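Long-range contact in endoglucanase (Clostridium thermocellum, PDB 2E4T), which hydrolyses internal beta-1,4-glucosidic links of cellulose and probably of xyloglucan, this chain being the family 44 catalytic module of a larger enzyme: residues 426-438 with 447-461. Residues are numbered along the deposited sequence; the frame is centred on the assembly and turned at random.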
loop_
_atom_site.group_PDB
_atom_site.type_symbol
_atom_site.label_atom_id
_atom_site.label_comp_id
_atom_site.label_asym_id
_atom_site.label_seq_id
_atom_site.Cartn_x
_atom_site.Cartn_y
_atom_site.Cartn_z
ATOM N N THR A 426 0.990 -24.305 8.265
ATOM C CA THR A 426 2.149 -25.065 7.766
ATOM C C THR A 426 2.976 -25.506 8.970
ATOM O O THR A 426 3.160 -24.704 9.930
ATOM C CB THR A 426 3.016 -24.282 6.785
ATOM O OG1 THR A 426 3.490 -22.977 7.201
ATOM C CG2 THR A 426 4.079 -25.160 6.403
ATOM N N SER A 427 3.579 -26.717 8.903
ATOM C CA SER A 427 4.474 -27.199 9.961
ATOM C C SER A 427 5.866 -26.578 9.851
ATOM O O SER A 427 6.700 -26.823 10.732
ATOM C CB SER A 427 4.582 -28.728 9.922
ATOM O OG SER A 427 5.170 -29.151 8.715
ATOM N N ASP A 428 6.154 -25.785 8.820
ATOM C CA ASP A 428 7.507 -25.201 8.690
ATOM C C ASP A 428 7.378 -23.833 8.026
ATOM O O ASP A 428 7.328 -23.706 6.795
ATOM C CB ASP A 428 8.446 -26.105 7.920
ATOM C CG ASP A 428 9.883 -25.567 7.908
ATOM O OD1 ASP A 428 10.082 -24.343 8.066
ATOM O OD2 ASP A 428 10.826 -26.382 7.727
ATOM N N ILE A 429 7.328 -22.795 8.857
ATOM C CA ILE A 429 7.139 -21.435 8.392
ATOM C C ILE A 429 8.382 -20.820 7.796
ATOM O O ILE A 429 8.285 -19.707 7.235
ATOM C CB ILE A 429 6.589 -20.518 9.535
ATOM C CG1 ILE A 429 7.628 -20.291 10.629
ATOM C CG2 ILE A 429 5.261 -21.025 10.056
ATOM C CD1 ILE A 429 7.163 -19.383 11.777
ATOM N N GLU A 430 9.537 -21.478 7.935
ATOM C CA GLU A 430 10.775 -20.998 7.336
ATOM C C GLU A 430 10.893 -21.452 5.874
ATOM O O GLU A 430 11.194 -20.663 4.989
ATOM C CB GLU A 430 11.955 -21.500 8.151
ATOM C CG GLU A 430 13.255 -20.948 7.647
ATOM C CD GLU A 430 14.439 -21.546 8.353
ATOM O OE1 GLU A 430 14.416 -22.762 8.696
ATOM O OE2 GLU A 430 15.405 -20.798 8.598
ATOM N N VAL A 431 10.577 -22.728 5.594
ATOM C CA VAL A 431 10.729 -23.229 4.254
ATOM C C VAL A 431 9.520 -22.963 3.386
ATOM O O VAL A 431 9.618 -23.102 2.154
ATOM C CB VAL A 431 11.059 -24.764 4.253
ATOM C CG1 VAL A 431 9.800 -25.587 4.469
ATOM C CG2 VAL A 431 11.747 -25.169 2.997
ATOM N N SER A 432 8.383 -22.605 3.983
ATOM C CA SER A 432 7.153 -22.480 3.225
ATOM C C SER A 432 6.255 -21.434 3.778
ATOM O O SER A 432 6.387 -21.021 4.931
ATOM C CB SER A 432 6.417 -23.835 3.180
ATOM O OG SER A 432 5.862 -24.186 4.453
ATOM N N SER A 433 5.300 -21.030 2.933
ATOM C CA SER A 433 4.108 -20.310 3.383
ATOM C C SER A 433 2.914 -20.903 2.641
ATOM O O SER A 433 3.048 -21.379 1.502
ATOM C CB SER A 433 4.165 -18.823 3.076
ATOM O OG SER A 433 5.315 -18.251 3.675
ATOM N N ALA A 434 1.734 -20.796 3.275
ATOM C CA ALA A 434 0.532 -21.251 2.625
ATOM C C ALA A 434 -0.623 -20.408 3.126
ATOM O O ALA A 434 -0.756 -20.170 4.326
ATOM C CB ALA A 434 0.276 -22.770 2.881
ATOM N N TYR A 435 -1.463 -19.985 2.168
ATOM C CA TYR A 435 -2.655 -19.203 2.465
ATOM C C TYR A 435 -3.832 -19.834 1.768
ATOM O O TYR A 435 -3.718 -20.251 0.614
ATOM C CB TYR A 435 -2.496 -17.730 1.940
ATOM C CG TYR A 435 -1.257 -17.101 2.493
ATOM C CD1 TYR A 435 -1.244 -16.578 3.795
ATOM C CD2 TYR A 435 -0.032 -17.102 1.791
ATOM C CE1 TYR A 435 -0.098 -16.076 4.362
ATOM C CE2 TYR A 435 1.130 -16.624 2.350
ATOM C CZ TYR A 435 1.105 -16.142 3.647
ATOM O OH TYR A 435 2.249 -15.688 4.295
ATOM N N ALA A 436 -4.997 -19.877 2.435
ATOM C CA ALA A 436 -6.159 -20.513 1.846
ATOM C C ALA A 436 -7.367 -19.550 1.924
ATOM O O ALA A 436 -7.461 -18.733 2.847
ATOM C CB ALA A 436 -6.510 -21.825 2.554
ATOM N N SER A 437 -8.244 -19.705 0.928
ATOM C CA SER A 437 -9.428 -18.869 0.910
ATOM C C SER A 437 -10.546 -19.592 0.155
ATOM O O SER A 437 -10.353 -20.526 -0.630
ATOM C CB SER A 437 -9.149 -17.537 0.200
ATOM O OG SER A 437 -8.742 -17.777 -1.150
ATOM N N ILE A 438 -11.750 -19.075 0.425
ATOM C CA ILE A 438 -12.979 -19.480 -0.275
ATOM C C ILE A 438 -13.633 -18.203 -0.816
ATOM O O ILE A 438 -13.153 -17.089 -0.623
ATOM C CB ILE A 438 -13.908 -20.292 0.656
ATOM C CG1 ILE A 438 -14.407 -19.431 1.818
ATOM C CG2 ILE A 438 -13.188 -21.562 1.092
ATOM C CD1 ILE A 438 -15.397 -20.168 2.748
ATOM N N HIS A 447 -9.189 -22.193 -2.622
ATOM C CA HIS A 447 -7.980 -21.643 -3.200
ATOM C C HIS A 447 -6.826 -21.703 -2.223
ATOM O O HIS A 447 -7.008 -21.351 -1.051
ATOM C CB HIS A 447 -8.233 -20.157 -3.550
ATOM C CG HIS A 447 -9.195 -19.978 -4.662
ATOM N ND1 HIS A 447 -8.779 -19.708 -5.936
ATOM C CD2 HIS A 447 -10.548 -20.040 -4.688
ATOM C CE1 HIS A 447 -9.859 -19.614 -6.715
ATOM N NE2 HIS A 447 -10.949 -19.809 -5.980
ATOM N N ILE A 448 -5.645 -22.140 -2.704
ATOM C CA ILE A 448 -4.492 -22.235 -1.853
ATOM C C ILE A 448 -3.299 -21.610 -2.572
ATOM O O ILE A 448 -2.957 -22.030 -3.691
ATOM C CB ILE A 448 -4.128 -23.710 -1.492
ATOM C CG1 ILE A 448 -5.330 -24.416 -0.856
ATOM C CG2 ILE A 448 -2.915 -23.744 -0.596
ATOM C CD1 ILE A 448 -5.161 -25.938 -0.807
ATOM N N ILE A 449 -2.650 -20.632 -1.942
ATOM C CA ILE A 449 -1.343 -20.145 -2.419
ATOM C C ILE A 449 -0.301 -20.875 -1.609
ATOM O O ILE A 449 -0.326 -20.888 -0.365
ATOM C CB ILE A 449 -1.186 -18.594 -2.134
ATOM C CG1 ILE A 449 -2.207 -17.762 -2.890
ATOM C CG2 ILE A 449 0.209 -18.175 -2.448
ATOM C CD1 ILE A 449 -2.071 -17.881 -4.334
ATOM N N LEU A 450 0.607 -21.561 -2.318
ATOM C CA LEU A 450 1.603 -22.424 -1.706
ATOM C C LEU A 450 2.984 -21.971 -2.197
ATOM O O LEU A 450 3.230 -21.985 -3.415
ATOM C CB LEU A 450 1.347 -23.889 -2.120
ATOM C CG LEU A 450 2.377 -24.885 -1.611
ATOM C CD1 LEU A 450 2.393 -24.992 -0.089
ATOM C CD2 LEU A 450 2.040 -26.255 -2.240
ATOM N N LEU A 451 3.812 -21.520 -1.262
ATOM C CA LEU A 451 5.129 -20.941 -1.612
ATOM C C LEU A 451 6.207 -21.850 -1.048
ATOM O O LEU A 451 6.280 -22.089 0.165
ATOM C CB LEU A 451 5.259 -19.524 -1.011
ATOM C CG LEU A 451 4.107 -18.589 -1.368
ATOM C CD1 LEU A 451 4.311 -17.197 -0.744
ATOM C CD2 LEU A 451 3.948 -18.440 -2.867
ATOM N N ASN A 452 7.084 -22.321 -1.954
ATOM C CA ASN A 452 8.249 -23.101 -1.533
ATOM C C ASN A 452 9.465 -22.198 -1.532
ATOM O O ASN A 452 9.952 -21.807 -2.618
ATOM C CB ASN A 452 8.468 -24.299 -2.425
ATOM C CG ASN A 452 9.554 -25.197 -1.867
ATOM O OD1 ASN A 452 9.864 -25.118 -0.678
ATOM N ND2 ASN A 452 10.107 -26.079 -2.712
ATOM N N LYS A 453 9.927 -21.843 -0.326
ATOM C CA LYS A 453 11.091 -20.989 -0.130
ATOM C C LYS A 453 12.407 -21.786 -0.112
ATOM O O LYS A 453 13.472 -21.199 0.009
ATOM C CB LYS A 453 10.946 -20.166 1.141
ATOM C CG LYS A 453 9.773 -19.224 1.108
ATOM C CD LYS A 453 9.669 -18.388 2.394
ATOM C CE LYS A 453 8.974 -19.063 3.539
ATOM N NZ LYS A 453 9.208 -18.374 4.879
ATOM N N ASN A 454 12.326 -23.126 -0.220
ATOM C CA ASN A 454 13.535 -23.923 -0.244
ATOM C C ASN A 454 14.366 -23.489 -1.460
ATOM O O ASN A 454 13.855 -23.495 -2.593
ATOM C CB ASN A 454 13.107 -25.416 -0.344
ATOM C CG ASN A 454 14.129 -26.368 0.097
ATOM O OD1 ASN A 454 15.334 -26.096 -0.033
ATOM N ND2 ASN A 454 13.650 -27.573 0.517
ATOM N N TYR A 455 15.633 -23.143 -1.224
ATOM C CA TYR A 455 16.418 -22.533 -2.296
ATOM C C TYR A 455 16.883 -23.526 -3.297
ATOM O O TYR A 455 16.984 -23.201 -4.515
ATOM C CB TYR A 455 17.605 -21.723 -1.719
ATOM C CG TYR A 455 17.950 -20.503 -2.567
ATOM C CD1 TYR A 455 17.388 -19.234 -2.236
ATOM C CD2 TYR A 455 18.724 -20.586 -3.768
ATOM C CE1 TYR A 455 17.631 -18.139 -3.002
ATOM C CE2 TYR A 455 18.976 -19.430 -4.535
ATOM C CZ TYR A 455 18.406 -18.225 -4.143
ATOM O OH TYR A 455 18.574 -17.101 -4.934
ATOM N N ASP A 456 17.215 -24.712 -2.808
ATOM C CA ASP A 456 17.909 -25.621 -3.750
ATOM C C ASP A 456 17.476 -27.064 -3.589
ATOM O O ASP A 456 18.231 -27.940 -3.983
ATOM C CB ASP A 456 19.415 -25.535 -3.611
ATOM C CG ASP A 456 19.783 -25.530 -2.208
ATOM O OD1 ASP A 456 19.118 -26.320 -1.496
ATOM O OD2 ASP A 456 20.596 -24.674 -1.786
ATOM N N GLN A 457 16.255 -27.321 -3.136
ATOM C CA GLN A 457 15.674 -28.653 -3.117
ATOM C C GLN A 457 14.178 -28.521 -3.237
ATOM O O GLN A 457 13.586 -27.512 -2.768
ATOM C CB GLN A 457 16.008 -29.368 -1.778
ATOM C CG GLN A 457 17.454 -29.794 -1.570
ATOM C CD GLN A 457 18.074 -30.627 -2.721
ATOM O OE1 GLN A 457 19.263 -30.480 -3.043
ATOM N NE2 GLN A 457 17.292 -31.489 -3.330
ATOM N N PRO A 458 13.500 -29.535 -3.798
ATOM C CA PRO A 458 12.041 -29.579 -3.729
ATOM C C PRO A 458 11.557 -29.717 -2.280
ATOM O O PRO A 458 12.336 -30.119 -1.371
ATOM C CB PRO A 458 11.687 -30.830 -4.548
ATOM C CG PRO A 458 12.934 -31.699 -4.446
ATOM C CD PRO A 458 14.101 -30.790 -4.303
ATOM N N THR A 459 10.275 -29.440 -2.094
ATOM C CA THR A 459 9.640 -29.702 -0.804
ATOM C C THR A 459 8.362 -30.501 -1.064
ATOM O O THR A 459 7.569 -30.163 -1.964
ATOM C CB THR A 459 9.299 -28.388 -0.074
ATOM O OG1 THR A 459 10.512 -27.677 0.115
ATOM C CG2 THR A 459 8.627 -28.648 1.274
ATOM N N THR A 460 8.170 -31.569 -0.268
ATOM C CA THR A 460 6.960 -32.378 -0.355
ATOM C C THR A 460 5.959 -31.880 0.685
ATOM O O THR A 460 6.280 -31.868 1.871
ATOM C CB THR A 460 7.320 -33.869 -0.114
ATOM O OG1 THR A 460 8.191 -34.286 -1.170
ATOM C CG2 THR A 460 6.051 -34.712 -0.051
ATOM N N PHE A 461 4.757 -31.545 0.225
ATOM C CA PHE A 461 3.718 -31.076 1.120
ATOM C C PHE A 461 2.614 -32.107 1.234
ATOM O O PHE A 461 2.037 -32.554 0.264
ATOM C CB PHE A 461 3.123 -29.751 0.548
ATOM C CG PHE A 461 4.093 -28.624 0.568
ATOM C CD1 PHE A 461 4.324 -27.902 1.728
ATOM C CD2 PHE A 461 4.820 -28.289 -0.589
ATOM C CE1 PHE A 461 5.231 -26.840 1.739
ATOM C CE2 PHE A 461 5.709 -27.228 -0.604
ATOM C CZ PHE A 461 5.921 -26.492 0.562
#
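Lys453 reaches back over the turn at Ile429-Val431 and shows how backbone carbonyls can receive a lysine at the end of an antiparallel strand pair. Its CB lies 3.4 Å from Val431 O, the same oxygen that takes the backbone N-H of Lys453, and CG follows along that carbonyl. The side chain is modelled in two conformers; in the one described here, CD passes Glu430 O, and a bend at chi3 (-83°) turns the chain so that CE lies 3.1 Å from Glu430 O and 3.5 Å from Ser432 O. At the tip of this conformer, NZ donates to Ile429 O at 2.9 Å and more weakly to Glu430 O, two carbonyls that line the turn.

Beyond it, strands 432-438 and 447-452 run antiparallel, with paired backbone bonds at Ser433-Leu451, Tyr435-Ile449 and Ser437-His447. Next to the turn, Val431 CG2 lies 3.6 Å from Asn454 CB, the two side chains running alongside each other. Asn452 OD1 accepts from Asn454 N in an Asx turn, and Thr459 OG1 is a second donor from the opposite face of the amide plane. Phe461 presents its ring edge to Ser432 CB (3.5 Å), while Leu450 CD1 sits over the centre of one face and Thr459 CG2 lies toward the rim of the other.

The hairpin lies in the middle of the strand order of the beta sheet that accompanies the TIM barrel, flanked by strands 420-426 and 508-514. Ser433, Tyr435 and Leu451 face helix 368-384, where Asp376 bonds both hydroxyls, whereas Leu450 and Phe461 pack against Val504 of strand 499-504.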